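Local coordinates for predicted protein (Acinetobacter sp. RUH2624, PDB 4MEA) that hydrolyses epoxides as a secreted Cif-type epoxide hydrolase of the alpha/beta hydrolase fold, and is a likely virulence factor, at residues Y106-T111 and A247-Q252; G136-Y141 and P160-A165; V144-G149 and N259-T264; E43-K48 and S112-G117. All coordinates share one frame; numbering follows the deposited sequence.

Contact 1: Y106-T111 and A247-Q252; sequences YSAENT and ADSIRQ
The carboxamide of Q252 has E109 across one of its faces and S107 and A108 around its edges. E109 CG stands almost directly over that face, 3.1 Å from Q252 CD. On the same face, but further out beyond Q252 OE1, sits the backbone N of E109, which donates to this oxygen over 2.8 Å from 41° above the carbonyl plane. At the edge, Q252 NE2 gives a hydrogen bond, almost within the amide plane, to S107 OG at 3.0 Å. In this alpha/beta hydrolase fold, the contact joins the start of helix 108-123 to helix 246-258. S107 occupies the N-cap position, and the N-H groups of the next two residues, which have no helical carbonyl before them, find acceptors in the neighbouring helix. A108 N uses S249 OG, 2.8 Å away, while E109 N uses Q252. The glutamine suits its place because its chain, extended beyond CG (chi2 165°), carries an acceptor and a donor side by side to the helix start. S107 OG is also hydrogen-bonded to D105, and A108 is small enough for S249 to come close to its backbone. The S249 hydroxyl passes a hydrogen bond on to a water 2.6 Å from OG, and that water donates to Y106 O. The carboxylate of E109 is turned 70° from the Q252 amide and reaches the second helix through solvent: one water donates both to E109 OE2, at 2.7 Å, and to Q252 O, at 2.8 Å.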
loop_
_atom_site.group_PDB
_atom_site.type_symbol
_atom_site.label_atom_id
_atom_site.label_comp_id
_atom_site.label_asym_id
_atom_site.label_seq_id
_atom_site.Cartn_x
_atom_site.Cartn_y
_atom_site.Cartn_z
ATOM N N TYR A 106 19.077 -5.996 4.692
ATOM C CA TYR A 106 18.606 -6.867 3.621
ATOM C C TYR A 106 18.737 -6.170 2.272
ATOM O O TYR A 106 17.931 -6.395 1.363
ATOM C CB TYR A 106 17.148 -7.284 3.858
ATOM C CG TYR A 106 16.975 -8.261 5.007
ATOM C CD1 TYR A 106 17.162 -9.615 4.808
ATOM C CD2 TYR A 106 16.634 -7.826 6.286
ATOM C CE1 TYR A 106 17.018 -10.522 5.841
ATOM C CE2 TYR A 106 16.470 -8.732 7.331
ATOM C CZ TYR A 106 16.674 -10.086 7.095
ATOM O OH TYR A 106 16.537 -11.026 8.101
ATOM N N SER A 107 19.747 -5.314 2.143
ATOM C CA SER A 107 20.037 -4.706 0.846
ATOM C C SER A 107 20.658 -5.721 -0.112
ATOM O O SER A 107 21.291 -6.695 0.316
ATOM C CB SER A 107 20.958 -3.489 0.993
ATOM O OG SER A 107 22.283 -3.861 1.364
ATOM N N ALA A 108 20.472 -5.480 -1.406
ATOM C CA ALA A 108 21.033 -6.316 -2.470
ATOM C C ALA A 108 22.511 -6.675 -2.247
ATOM O O ALA A 108 22.903 -7.837 -2.361
ATOM C CB ALA A 108 20.862 -5.622 -3.810
ATOM N N GLU A 109 23.337 -5.680 -1.952
ATOM C CA GLU A 109 24.764 -5.944 -1.745
ATOM C C GLU A 109 25.004 -6.949 -0.625
ATOM O O GLU A 109 25.797 -7.883 -0.777
ATOM C CB GLU A 109 25.531 -4.653 -1.451
ATOM C CG GLU A 109 25.661 -3.716 -2.646
ATOM C CD GLU A 109 26.680 -4.188 -3.667
ATOM O OE1 GLU A 109 27.248 -5.293 -3.494
ATOM O OE2 GLU A 109 26.916 -3.442 -4.642
ATOM N N ASN A 110 24.328 -6.755 0.504
ATOM C CA ASN A 110 24.505 -7.658 1.636
ATOM C C ASN A 110 24.006 -9.085 1.376
ATOM O O ASN A 110 24.713 -10.049 1.643
ATOM C CB ASN A 110 23.866 -7.098 2.909
ATOM C CG ASN A 110 24.499 -7.676 4.166
ATOM O OD1 ASN A 110 25.698 -7.946 4.189
ATOM N ND2 ASN A 110 23.699 -7.874 5.209
ATOM N N THR A 111 22.786 -9.220 0.865
ATOM C CA THR A 111 22.242 -10.546 0.564
ATOM C C THR A 111 23.056 -11.216 -0.545
ATOM O O THR A 111 23.246 -12.433 -0.542
ATOM C CB THR A 111 20.747 -10.460 0.145
ATOM O OG1 THR A 111 20.620 -9.585 -0.983
ATOM C CG2 THR A 111 19.906 -9.904 1.289
ATOM N N ALA A 247 15.449 1.033 -0.723
ATOM C CA ALA A 247 16.067 2.288 -1.129
ATOM C C ALA A 247 17.576 2.073 -1.235
ATOM O O ALA A 247 18.219 2.593 -2.147
ATOM C CB ALA A 247 15.733 3.417 -0.160
ATOM N N ASP A 248 18.126 1.271 -0.324
ATOM C CA ASP A 248 19.542 0.904 -0.370
ATOM C C ASP A 248 19.888 0.072 -1.600
ATOM O O ASP A 248 20.882 0.333 -2.279
ATOM C CB ASP A 248 19.932 0.109 0.873
ATOM C CG ASP A 248 20.135 0.984 2.085
ATOM O OD1 ASP A 248 20.220 2.217 1.921
ATOM O OD2 ASP A 248 20.224 0.432 3.204
ATOM N N SER A 249 19.075 -0.948 -1.866
ATOM C CA SER A 249 19.295 -1.828 -3.004
ATOM C C SER A 249 19.239 -1.028 -4.295
ATOM O O SER A 249 19.977 -1.300 -5.239
ATOM C CB SER A 249 18.240 -2.950 -3.028
ATOM O OG SER A 249 18.313 -3.757 -1.853
ATOM N N ILE A 250 18.352 -0.036 -4.332
ATOM C CA ILE A 250 18.190 0.791 -5.519
ATOM C C ILE A 250 19.462 1.574 -5.781
ATOM O O ILE A 250 19.977 1.591 -6.902
ATOM C CB ILE A 250 17.001 1.761 -5.368
ATOM C CG1 ILE A 250 15.684 0.981 -5.472
ATOM C CG2 ILE A 250 17.078 2.871 -6.424
ATOM C CD1 ILE A 250 14.469 1.725 -4.943
ATOM N N ARG A 251 19.968 2.221 -4.738
ATOM C CA ARG A 251 21.203 2.984 -4.840
ATOM C C ARG A 251 22.337 2.068 -5.275
ATOM O O ARG A 251 23.165 2.426 -6.114
ATOM C CB ARG A 251 21.538 3.639 -3.497
ATOM C CG ARG A 251 22.990 4.100 -3.378
ATOM C CD ARG A 251 23.098 5.415 -2.630
ATOM N NE ARG A 251 24.471 5.756 -2.269
ATOM C CZ ARG A 251 25.407 6.144 -3.133
ATOM N NH1 ARG A 251 25.135 6.225 -4.432
ATOM N NH2 ARG A 251 26.625 6.441 -2.695
ATOM N N GLN A 252 22.366 0.868 -4.707
ATOM C CA GLN A 252 23.432 -0.065 -5.011
ATOM C C GLN A 252 23.401 -0.505 -6.465
ATOM O O GLN A 252 24.441 -0.554 -7.120
ATOM C CB GLN A 252 23.364 -1.272 -4.078
ATOM C CG GLN A 252 23.679 -0.912 -2.634
ATOM C CD GLN A 252 23.258 -1.994 -1.668
ATOM O OE1 GLN A 252 22.665 -3.001 -2.066
ATOM N NE2 GLN A 252 23.579 -1.805 -0.387
HETATM O O HOH W 1 16.409 -4.691 -0.397
HETATM O O HOH W 2 26.729 -0.908 -5.628
#

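Contact 2: G136-Y141 and P160-A165; sequences GNTASY and PIPDRA
The loop P160-P162 runs in an extended conformation past the first turn of helix 136-146, closest where the CA atoms of N137 and I161 lie 5.2 Å apart. P162 meets T138 at about a right angle, its ring carbon CG 3.2 Å from T138 OG1. The threonine oxygen gets there because it lies opposite its own carbonyl carbon about the first torsion (chi1 -76°), turned out of the helix toward the proline. P162 CD also rests 3.6 Å from N137 O. A proline suits this spot, as it brings no N-H of its own that would need a partner in a buried place. I161 reaches one turn further along the helix, with its CG2 methyl 3.9 Å from Y141 CB. From there the isoleucine is enclosed by F156 of strand 151-157 and by L280 and M284 of helix 279-288. The polar ends are looked after separately: N137 OD1 is bonded to S132 and ND2 to S159 O, while Y141 OH reaches K261 O. A water links the two segments, 2.8 Å from both T138 OG1 and P160 O, and it donates to the latter. T138 OG1 is further hydrogen-bonded to H246. Helix 136-146 directly follows strand 128-133, the junction where hydrolases of this fold carry the nucleophile. The chemistry therefore implies a joint beside the probable active site made mainly by carbon atoms resting on oxygens, with one apolar methyl contact, while the polar link between the segments is relayed by water.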
loop_
_atom_site.group_PDB
_atom_site.type_symbol
_atom_site.label_atom_id
_atom_site.label_comp_id
_atom_site.label_asym_id
_atom_site.label_seq_id
_atom_site.Cartn_x
_atom_site.Cartn_y
_atom_site.Cartn_z
ATOM N N GLY A 136 14.048 -12.593 -5.020
ATOM C CA GLY A 136 15.333 -13.083 -5.492
ATOM C C GLY A 136 15.976 -12.031 -6.384
ATOM O O GLY A 136 17.197 -11.873 -6.394
ATOM N N ASN A 137 15.142 -11.307 -7.133
ATOM C CA ASN A 137 15.614 -10.271 -8.054
ATOM C C ASN A 137 16.162 -9.064 -7.307
ATOM O O ASN A 137 17.004 -8.320 -7.824
ATOM C CB ASN A 137 14.484 -9.821 -8.985
ATOM C CG ASN A 137 14.012 -10.917 -9.902
ATOM O OD1 ASN A 137 14.551 -12.024 -9.889
ATOM N ND2 ASN A 137 12.995 -10.620 -10.714
ATOM N N THR A 138 15.659 -8.873 -6.093
ATOM C CA THR A 138 16.142 -7.824 -5.206
ATOM C C THR A 138 17.447 -8.241 -4.529
ATOM O O THR A 138 18.368 -7.432 -4.362
ATOM C CB THR A 138 15.098 -7.510 -4.119
ATOM O OG1 THR A 138 14.039 -6.730 -4.695
ATOM C CG2 THR A 138 15.735 -6.742 -2.967
ATOM N N ALA A 139 17.523 -9.513 -4.155
ATOM C CA ALA A 139 18.669 -10.040 -3.422
ATOM C C ALA A 139 19.928 -10.206 -4.277
ATOM O O ALA A 139 21.044 -10.234 -3.749
ATOM C CB ALA A 139 18.302 -11.382 -2.780
ATOM N N SER A 140 19.753 -10.302 -5.590
ATOM C CA SER A 140 20.761 -10.953 -6.428
ATOM C C SER A 140 21.503 -10.104 -7.450
ATOM O O SER A 140 22.487 -10.577 -8.012
ATOM C CB SER A 140 20.134 -12.141 -7.179
ATOM O OG SER A 140 19.558 -13.078 -6.283
ATOM N N TYR A 141 21.067 -8.881 -7.733
ATOM C CA TYR A 141 21.717 -8.215 -8.866
ATOM C C TYR A 141 23.232 -8.000 -8.708
ATOM O O TYR A 141 23.989 -8.275 -9.645
ATOM C CB TYR A 141 21.019 -6.935 -9.364
ATOM C CG TYR A 141 21.676 -6.498 -10.659
ATOM C CD1 TYR A 141 21.450 -7.192 -11.842
ATOM C CD2 TYR A 141 22.589 -5.445 -10.680
ATOM C CE1 TYR A 141 22.090 -6.817 -13.037
ATOM C CE2 TYR A 141 23.233 -5.067 -11.849
ATOM C CZ TYR A 141 22.985 -5.754 -13.022
ATOM O OH TYR A 141 23.638 -5.373 -14.179
ATOM N N PRO A 160 10.378 -6.741 -10.815
ATOM C CA PRO A 160 11.427 -5.810 -11.228
ATOM C C PRO A 160 12.677 -6.009 -10.377
ATOM O O PRO A 160 12.584 -6.430 -9.223
ATOM C CB PRO A 160 10.807 -4.437 -10.942
ATOM C CG PRO A 160 9.781 -4.692 -9.885
ATOM C CD PRO A 160 9.225 -6.049 -10.203
ATOM N N ILE A 161 13.833 -5.741 -10.973
ATOM C CA ILE A 161 15.076 -5.602 -10.235
ATOM C C ILE A 161 15.046 -4.182 -9.680
ATOM O O ILE A 161 14.701 -3.245 -10.398
ATOM C CB ILE A 161 16.293 -5.769 -11.181
ATOM C CG1 ILE A 161 16.304 -7.174 -11.793
ATOM C CG2 ILE A 161 17.603 -5.478 -10.451
ATOM C CD1 ILE A 161 17.123 -7.300 -13.081
ATOM N N PRO A 162 15.371 -4.013 -8.393
ATOM C CA PRO A 162 15.385 -2.662 -7.825
ATOM C C PRO A 162 16.184 -1.662 -8.665
ATOM O O PRO A 162 17.346 -1.891 -8.987
ATOM C CB PRO A 162 16.061 -2.872 -6.467
ATOM C CG PRO A 162 15.611 -4.250 -6.073
ATOM C CD PRO A 162 15.628 -5.044 -7.371
ATOM N N ASP A 163 15.538 -0.564 -9.031
ATOM C CA ASP A 163 16.218 0.548 -9.679
ATOM C C ASP A 163 15.384 1.797 -9.423
ATOM O O ASP A 163 14.456 1.757 -8.610
ATOM C CB ASP A 163 16.500 0.286 -11.180
ATOM C CG ASP A 163 15.281 0.512 -12.082
ATOM O OD1 ASP A 163 14.142 0.519 -11.590
ATOM O OD2 ASP A 163 15.472 0.668 -13.308
ATOM N N ARG A 164 15.723 2.899 -10.087
ATOM C CA ARG A 164 15.102 4.192 -9.808
ATOM C C ARG A 164 13.592 4.134 -10.028
ATOM O O ARG A 164 12.834 4.898 -9.421
ATOM C CB ARG A 164 15.714 5.276 -10.703
ATOM C CG ARG A 164 15.404 5.052 -12.169
ATOM C CD ARG A 164 16.274 5.865 -13.112
ATOM N NE ARG A 164 15.887 5.606 -14.500
ATOM C CZ ARG A 164 16.571 6.019 -15.560
ATOM N NH1 ARG A 164 17.688 6.716 -15.396
ATOM N NH2 ARG A 164 16.137 5.726 -16.785
ATOM N N ALA A 165 13.155 3.233 -10.903
ATOM C CA ALA A 165 11.732 3.128 -11.226
ATOM C C ALA A 165 10.904 2.588 -10.051
ATOM O O ALA A 165 9.681 2.745 -10.007
ATOM C CB ALA A 165 11.526 2.281 -12.478
HETATM O O HOH W 3 12.158 -7.364 -6.633
#

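Contact 3: V144-G149 and N259-T264; sequences VANNQG and NGKKLT
V144 begins the contact by pointing its CG1 methyl at L263, 3.6 Å from CD2, the two side chains crossing at about a right angle. Both belong to the buried interior, where each also touches F156 of strand 151-157, and branched aliphatic groups fit such a place. A145 comes next and is small enough for its CB to approach K261 O to 3.6 Å. N146 lies at the surface, its OD1 set 3.6 Å from K261 CE, so that the lysine is met along its aliphatic part rather than at its ammonium group. Q148 then does most of the bonding. Its chain runs straight out beyond CG (chi2 -179°) and carries the amide to the backbone of the other segment. There OE1 accepts from T264 N at 2.7 Å, in the carbonyl plane and on a lone pair, and the same oxygen is also bonded by I265 N. NE2 donates to K262 O at 3.1 Å and also to A145 O at 3.1 Å, the latter almost in the amide plane. These bonds at both ends of the amide fix its rotation, and they give the last turn of helix 136-146 a partner for one of its carbonyls. Glutamine answers both needs at once, being a donor and an acceptor on a long arm. The whole is a tie between two connections of the alpha/beta hydrolase fold, those leading into the adjacent parallel strands 151-157 and 267-272.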
loop_
_atom_site.group_PDB
_atom_site.type_symbol
_atom_site.label_atom_id
_atom_site.label_comp_id
_atom_site.label_asym_id
_atom_site.label_seq_id
_atom_site.Cartn_x
_atom_site.Cartn_y
_atom_site.Cartn_z
ATOM N N VAL A 144 25.093 -11.263 -9.380
ATOM C CA VAL A 144 25.215 -11.562 -10.803
ATOM C C VAL A 144 26.167 -10.613 -11.536
ATOM O O VAL A 144 27.046 -11.056 -12.278
ATOM C CB VAL A 144 23.833 -11.557 -11.494
ATOM C CG1 VAL A 144 23.990 -11.675 -13.010
ATOM C CG2 VAL A 144 22.969 -12.692 -10.939
ATOM N N ALA A 145 25.983 -9.312 -11.331
ATOM C CA ALA A 145 26.807 -8.301 -11.991
ATOM C C ALA A 145 28.292 -8.402 -11.615
ATOM O O ALA A 145 29.159 -8.196 -12.457
ATOM C CB ALA A 145 26.280 -6.904 -11.690
ATOM N N ASN A 146 28.584 -8.711 -10.354
ATOM C CA ASN A 146 29.971 -8.780 -9.905
ATOM C C ASN A 146 30.652 -10.119 -10.171
ATOM O O ASN A 146 31.856 -10.258 -9.952
ATOM C CB ASN A 146 30.070 -8.445 -8.413
ATOM C CG ASN A 146 29.882 -6.972 -8.142
ATOM O OD1 ASN A 146 30.244 -6.135 -8.964
ATOM N ND2 ASN A 146 29.301 -6.645 -6.992
ATOM N N ASN A 147 29.883 -11.105 -10.624
ATOM C CA ASN A 147 30.420 -12.451 -10.823
ATOM C C ASN A 147 30.136 -13.009 -12.207
ATOM O O ASN A 147 29.917 -14.210 -12.381
ATOM C CB ASN A 147 29.908 -13.409 -9.746
ATOM C CG ASN A 147 30.400 -13.039 -8.361
ATOM O OD1 ASN A 147 31.523 -13.376 -7.987
ATOM N ND2 ASN A 147 29.565 -12.336 -7.591
ATOM N N GLN A 148 30.147 -12.133 -13.203
ATOM C CA GLN A 148 29.910 -12.572 -14.566
ATOM C C GLN A 148 31.087 -13.409 -15.053
ATOM O O GLN A 148 32.246 -13.014 -14.914
ATOM C CB GLN A 148 29.653 -11.372 -15.471
ATOM C CG GLN A 148 28.391 -10.645 -15.071
ATOM C CD GLN A 148 28.089 -9.477 -15.959
ATOM O OE1 GLN A 148 27.616 -9.644 -17.082
ATOM N NE2 GLN A 148 28.358 -8.276 -15.462
ATOM N N GLY A 149 30.778 -14.566 -15.628
ATOM C CA GLY A 149 31.799 -15.549 -15.945
ATOM C C GLY A 149 31.610 -16.763 -15.053
ATOM O O GLY A 149 31.340 -17.856 -15.543
ATOM N N ASN A 259 28.498 2.348 -13.224
ATOM C CA ASN A 259 29.891 1.928 -13.387
ATOM C C ASN A 259 30.067 0.847 -14.448
ATOM O O ASN A 259 30.956 0.009 -14.342
ATOM C CB ASN A 259 30.474 1.436 -12.064
ATOM C CG ASN A 259 31.036 2.562 -11.220
ATOM O OD1 ASN A 259 32.130 3.066 -11.483
ATOM N ND2 ASN A 259 30.293 2.958 -10.189
ATOM N N GLY A 260 29.205 0.864 -15.460
ATOM C CA GLY A 260 29.279 -0.090 -16.550
ATOM C C GLY A 260 28.881 -1.520 -16.217
ATOM O O GLY A 260 28.660 -2.311 -17.134
ATOM N N LYS A 261 28.797 -1.847 -14.923
ATOM C CA LYS A 261 28.440 -3.195 -14.456
ATOM C C LYS A 261 27.047 -3.650 -14.885
ATOM O O LYS A 261 26.309 -4.257 -14.105
ATOM C CB LYS A 261 28.561 -3.291 -12.934
ATOM C CG LYS A 261 29.987 -3.418 -12.427
ATOM C CD LYS A 261 30.540 -4.808 -12.715
ATOM C CE LYS A 261 31.883 -5.029 -12.026
ATOM N NZ LYS A 261 32.955 -4.172 -12.611
ATOM N N LYS A 262 26.690 -3.344 -16.124
ATOM C CA LYS A 262 25.532 -3.952 -16.757
ATOM C C LYS A 262 25.869 -5.406 -17.059
ATOM O O LYS A 262 27.001 -5.851 -16.836
ATOM C CB LYS A 262 25.187 -3.226 -18.053
ATOM C CG LYS A 262 24.838 -1.764 -17.866
ATOM C CD LYS A 262 24.633 -1.080 -19.209
ATOM C CE LYS A 262 24.302 0.394 -19.026
ATOM N NZ LYS A 262 24.193 1.106 -20.333
ATOM N N LEU A 263 24.887 -6.139 -17.567
ATOM C CA LEU A 263 25.070 -7.549 -17.886
ATOM C C LEU A 263 25.667 -7.764 -19.276
ATOM O O LEU A 263 25.079 -7.364 -20.284
ATOM C CB LEU A 263 23.745 -8.304 -17.756
ATOM C CG LEU A 263 23.206 -8.383 -16.323
ATOM C CD1 LEU A 263 21.889 -9.148 -16.292
ATOM C CD2 LEU A 263 24.244 -8.998 -15.363
ATOM N N THR A 264 26.841 -8.395 -19.311
ATOM C CA THR A 264 27.521 -8.730 -20.562
ATOM C C THR A 264 27.407 -10.224 -20.869
ATOM O O THR A 264 27.866 -10.689 -21.907
ATOM C CB THR A 264 29.017 -8.330 -20.523
ATOM O OG1 THR A 264 29.673 -9.027 -19.460
ATOM C CG2 THR A 264 29.172 -6.825 -20.281
#

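Contact 4: E43-K48 and S112-G117; sequences ESEGVK and SKILIG
S44 makes the hydrogen bond of this contact: its OG donates to I114 O at 2.6 Å, arriving in the carbonyl plane on a lone pair. The hydroxyl points to the helix because it lies opposite its own backbone N (chi1 -178°). A small polar residue suits this narrow approach, and the helix matches it with G117, whose CA is 4.0 Å from S44 OG. Electrostatics add a long salt bridge at the surface, E45 OE1 to K113 NZ at 3.7 Å. The two chains cross at about a right angle, and E45 CD lies nearer to K113 CE, at 3.4 Å, than to the charged nitrogen. Apolar contact centres on I114. Its CG1 packs on E45 CB at 4.0 Å, and its CD1 on V47 CG2 at 4.1 Å. S44 to V47 form a type I' turn, whose positive phi values suit glycine at G46; the side chains of S44, E45 and V47 all start out toward the helix. The hairpin of strands 37-44 and 47-54 thereby packs its tip on helix 108-123, which in turn meets helix 136-146 through S112 and L115.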
loop_
_atom_site.group_PDB
_atom_site.type_symbol
_atom_site.label_atom_id
_atom_site.label_comp_id
_atom_site.label_asym_id
_atom_site.label_seq_id
_atom_site.Cartn_x
_atom_site.Cartn_y
_atom_site.Cartn_z
ATOM N N GLU A 43 26.544 -22.272 6.659
ATOM C CA GLU A 43 26.796 -20.976 7.270
ATOM C C GLU A 43 27.548 -20.082 6.288
ATOM O O GLU A 43 28.523 -20.510 5.660
ATOM C CB GLU A 43 27.589 -21.139 8.570
ATOM C CG GLU A 43 27.487 -19.948 9.511
ATOM C CD GLU A 43 26.240 -19.990 10.377
ATOM O OE1 GLU A 43 25.794 -18.917 10.830
ATOM O OE2 GLU A 43 25.715 -21.098 10.619
ATOM N N SER A 44 27.071 -18.850 6.144
ATOM C CA SER A 44 27.714 -17.856 5.295
ATOM C C SER A 44 27.594 -16.493 5.955
ATOM O O SER A 44 26.486 -15.987 6.160
ATOM C CB SER A 44 27.071 -17.804 3.909
ATOM O OG SER A 44 27.734 -16.854 3.081
ATOM N N GLU A 45 28.739 -15.908 6.285
ATOM C CA GLU A 45 28.796 -14.597 6.921
ATOM C C GLU A 45 27.970 -14.586 8.203
ATOM O O GLU A 45 27.368 -13.576 8.554
ATOM C CB GLU A 45 28.330 -13.483 5.965
ATOM C CG GLU A 45 28.935 -13.527 4.552
ATOM C CD GLU A 45 30.452 -13.329 4.521
ATOM O OE1 GLU A 45 31.027 -12.842 5.521
ATOM O OE2 GLU A 45 31.071 -13.665 3.489
ATOM N N GLY A 46 27.950 -15.715 8.905
ATOM C CA GLY A 46 27.254 -15.793 10.174
ATOM C C GLY A 46 25.757 -16.036 10.039
ATOM O O GLY A 46 25.035 -16.010 11.035
ATOM N N VAL A 47 25.292 -16.267 8.813
ATOM C CA VAL A 47 23.878 -16.558 8.570
ATOM C C VAL A 47 23.751 -18.005 8.124
ATOM O O VAL A 47 24.390 -18.418 7.147
ATOM C CB VAL A 47 23.259 -15.629 7.487
ATOM C CG1 VAL A 47 21.803 -16.017 7.203
ATOM C CG2 VAL A 47 23.346 -14.161 7.911
ATOM N N LYS A 48 22.948 -18.783 8.850
ATOM C CA LYS A 48 22.709 -20.170 8.472
ATOM C C LYS A 48 21.640 -20.264 7.381
ATOM O O LYS A 48 20.452 -19.991 7.619
ATOM C CB LYS A 48 22.319 -21.024 9.682
ATOM C CG LYS A 48 22.353 -22.525 9.374
ATOM C CD LYS A 48 22.087 -23.369 10.607
ATOM C CE LYS A 48 23.256 -23.306 11.582
ATOM N NZ LYS A 48 23.055 -24.255 12.714
ATOM N N SER A 112 23.532 -10.423 -1.502
ATOM C CA SER A 112 24.395 -10.968 -2.554
ATOM C C SER A 112 25.702 -11.518 -1.970
ATOM O O SER A 112 26.214 -12.562 -2.408
ATOM C CB SER A 112 24.698 -9.905 -3.610
ATOM O OG SER A 112 23.627 -9.768 -4.533
ATOM N N LYS A 113 26.249 -10.807 -0.990
ATOM C CA LYS A 113 27.484 -11.250 -0.346
ATOM C C LYS A 113 27.267 -12.562 0.413
ATOM O O LYS A 113 28.084 -13.480 0.341
ATOM C CB LYS A 113 28.037 -10.184 0.606
ATOM C CG LYS A 113 29.459 -10.504 1.094
ATOM C CD LYS A 113 29.963 -9.536 2.154
ATOM C CE LYS A 113 29.780 -10.109 3.560
ATOM N NZ LYS A 113 30.404 -9.264 4.627
ATOM N N ILE A 114 26.162 -12.642 1.147
ATOM C CA ILE A 114 25.841 -13.850 1.896
ATOM C C ILE A 114 25.604 -15.030 0.956
ATOM O O ILE A 114 26.109 -16.130 1.180
ATOM C CB ILE A 114 24.611 -13.633 2.810
ATOM C CG1 ILE A 114 24.963 -12.668 3.953
ATOM C CG2 ILE A 114 24.091 -14.980 3.343
ATOM C CD1 ILE A 114 23.765 -11.941 4.546
ATOM N N LEU A 115 24.851 -14.792 -0.115
ATOM C CA LEU A 115 24.537 -15.846 -1.072
ATOM C C LEU A 115 25.750 -16.363 -1.847
ATOM O O LEU A 115 25.929 -17.568 -1.976
ATOM C CB LEU A 115 23.454 -15.373 -2.048
ATOM C CG LEU A 115 22.035 -15.387 -1.474
ATOM C CD1 LEU A 115 21.072 -14.601 -2.371
ATOM C CD2 LEU A 115 21.555 -16.823 -1.269
ATOM N N ILE A 116 26.577 -15.463 -2.371
ATOM C CA ILE A 116 27.693 -15.887 -3.219
ATOM C C ILE A 116 28.653 -16.812 -2.462
ATOM O O ILE A 116 29.155 -17.788 -3.016
ATOM C CB ILE A 116 28.450 -14.683 -3.839
ATOM C CG1 ILE A 116 29.432 -15.158 -4.917
ATOM C CG2 ILE A 116 29.167 -13.869 -2.761
ATOM C CD1 ILE A 116 28.782 -15.949 -6.028
ATOM N N GLY A 117 28.872 -16.520 -1.184
ATOM C CA GLY A 117 29.747 -17.335 -0.364
ATOM C C GLY A 117 29.271 -18.772 -0.275
ATOM O O GLY A 117 30.067 -19.708 -0.364
#

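Two helices tie the four contacts together. Contacts 1 and 4 sit on successive turns of helix 108-123, with centres about 15 Å apart, and contacts 2 and 3 on helix 136-146, about 14 Å apart. The helices are joined directly, since A139 O lies 2.9 Å from T111 OG1 and 2.7 Å from S112 OG. Contacts 1 and 2 are closest, about 8 Å between centres, and I250 also packs there on the D163 backbone. Contact 2 reaches contact 3 through Y141 OH, 2.9 Å from K261 O. Contact 2 also begins next to the turn where this fold normally places its nucleophile, whereas contacts 3 and 4 lie farther out, at about 20 and 17 Å from the chain centre.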